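Local coordinates for protein N-acylglucosamine 2-epimerase (PDB 5X32) that reversibly isomerises D-mannose to D-fructose, also accepts D-lyxose less efficiently, and cannot use D-glucose, at residues Q36-K39 with S43-D46. Numbering follows the deposited sequence.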
loop_
_atom_site.group_PDB
_atom_site.type_symbol
_atom_site.label_atom_id
_atom_site.label_comp_id
_atom_site.label_asym_id
_atom_site.label_seq_id
_atom_site.Cartn_x
_atom_site.Cartn_y
_atom_site.Cartn_z
ATOM N N GLN A 36 4.141 -17.063 0.811
ATOM C CA GLN A 36 3.269 -15.929 0.585
ATOM C C GLN A 36 1.773 -16.250 0.748
ATOM O O GLN A 36 0.900 -15.423 0.441
ATOM C CB GLN A 36 3.554 -15.348 -0.805
ATOM C CG GLN A 36 4.961 -14.761 -0.933
ATOM C CD GLN A 36 5.275 -14.211 -2.325
ATOM O OE1 GLN A 36 4.454 -14.276 -3.243
ATOM N NE2 GLN A 36 6.444 -13.606 -2.461
ATOM N N PHE A 37 1.480 -17.418 1.303
ATOM C CA PHE A 37 0.096 -17.842 1.441
ATOM C C PHE A 37 -0.136 -18.444 2.822
ATOM O O PHE A 37 0.231 -19.590 3.091
ATOM C CB PHE A 37 -0.276 -18.853 0.355
ATOM C CG PHE A 37 -0.418 -18.262 -1.029
ATOM C CD1 PHE A 37 0.700 -18.020 -1.821
ATOM C CD2 PHE A 37 -1.681 -17.998 -1.559
ATOM C CE1 PHE A 37 0.563 -17.505 -3.103
ATOM C CE2 PHE A 37 -1.829 -17.480 -2.838
ATOM C CZ PHE A 37 -0.713 -17.240 -3.613
ATOM N N PHE A 38 -0.809 -17.688 3.679
ATOM C CA PHE A 38 -0.923 -18.082 5.065
ATOM C C PHE A 38 -2.368 -18.257 5.485
ATOM O O PHE A 38 -3.245 -17.447 5.162
ATOM C CB PHE A 38 -0.243 -17.043 5.951
ATOM C CG PHE A 38 1.189 -16.801 5.595
ATOM C CD1 PHE A 38 2.191 -17.593 6.120
ATOM C CD2 PHE A 38 1.533 -15.796 4.708
ATOM C CE1 PHE A 38 3.510 -17.386 5.783
ATOM C CE2 PHE A 38 2.859 -15.574 4.369
ATOM C CZ PHE A 38 3.843 -16.374 4.911
ATOM N N LYS A 39 -2.578 -19.315 6.250
ATOM C CA LYS A 39 -3.851 -19.614 6.859
ATOM C C LYS A 39 -3.998 -18.740 8.098
ATOM O O LYS A 39 -3.017 -18.158 8.558
ATOM C CB LYS A 39 -3.890 -21.106 7.211
ATOM C CG LYS A 39 -5.099 -21.842 6.712
ATOM C CD LYS A 39 -5.076 -22.077 5.225
ATOM C CE LYS A 39 -6.492 -22.327 4.747
ATOM N NZ LYS A 39 -6.534 -22.863 3.374
ATOM N N SER A 43 -0.379 -21.341 9.102
ATOM C CA SER A 43 0.037 -22.414 8.191
ATOM C C SER A 43 0.312 -21.871 6.808
ATOM O O SER A 43 -0.451 -21.041 6.310
ATOM C CB SER A 43 -1.042 -23.487 8.073
ATOM O OG SER A 43 -1.236 -24.158 9.300
ATOM N N VAL A 44 1.390 -22.318 6.180
ATOM C CA VAL A 44 1.573 -21.988 4.783
ATOM C C VAL A 44 0.659 -22.930 4.022
ATOM O O VAL A 44 0.718 -24.125 4.228
ATOM C CB VAL A 44 3.021 -22.143 4.309
ATOM C CG1 VAL A 44 3.117 -21.761 2.822
ATOM C CG2 VAL A 44 3.967 -21.280 5.157
ATOM N N TYR A 45 -0.212 -22.412 3.165
ATOM C CA TYR A 45 -1.129 -23.291 2.451
ATOM C C TYR A 45 -0.839 -23.329 0.950
ATOM O O TYR A 45 -1.526 -24.020 0.194
ATOM C CB TYR A 45 -2.581 -22.887 2.716
ATOM C CG TYR A 45 -3.101 -21.617 2.047
ATOM C CD1 TYR A 45 -3.714 -21.671 0.798
ATOM C CD2 TYR A 45 -3.046 -20.383 2.696
ATOM C CE1 TYR A 45 -4.214 -20.551 0.197
ATOM C CE2 TYR A 45 -3.554 -19.241 2.098
ATOM C CZ TYR A 45 -4.142 -19.330 0.844
ATOM O OH TYR A 45 -4.655 -18.196 0.223
ATOM N N ASP A 46 0.186 -22.591 0.530
ATOM C CA ASP A 46 0.727 -22.696 -0.825
ATOM C C ASP A 46 2.154 -22.148 -0.806
ATOM O O ASP A 46 2.349 -20.920 -0.935
ATOM C CB ASP A 46 -0.134 -21.914 -1.823
ATOM C CG ASP A 46 0.388 -21.993 -3.250
ATOM O OD1 ASP A 46 1.589 -22.310 -3.451
ATOM O OD2 ASP A 46 -0.411 -21.709 -4.180
#
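The backbone N of Lys39 donates to Ser43 O over 2.7 Å, with an N-H...O angle of 167°. Together with Tyr45 N to Phe37 O (2.9 Å), it frames Phe38 and Val44 as a non-hydrogen-bonded antiparallel pair. This single beta bridge makes a small hairpin-like turn at the surface, in the loop between helix 9-23 and strand 49-51, within the epimerase family's (alpha/alpha)6 barrel. The bridge separates two sets of side chains. On one, Tyr45 is clasped on opposite ring faces: Lys39 NZ makes a cation-pi contact 4.2 Å from its centroid, and Phe37 CB a CH-pi contact at 3.9 Å. A chi1 of 73° places Tyr45 CG between the backbone N and the carbonyl carbon, which carries the ring to this site. Phe37 also turns its ring edge to that face, the planes 87° apart and the stack offset. Over a face of Phe37 lies the Asp46 carboxylate, roughly parallel to the ring; its OD1 accepts the backbone N of both Asn48 and Thr49, which probably holds the group in place. On the other side, Phe38 packs inward against Phe58 of helix 52-69 and meets Tyr23 edge-to-face, while its CE1 touches Val44 CG2 at 4.0 Å.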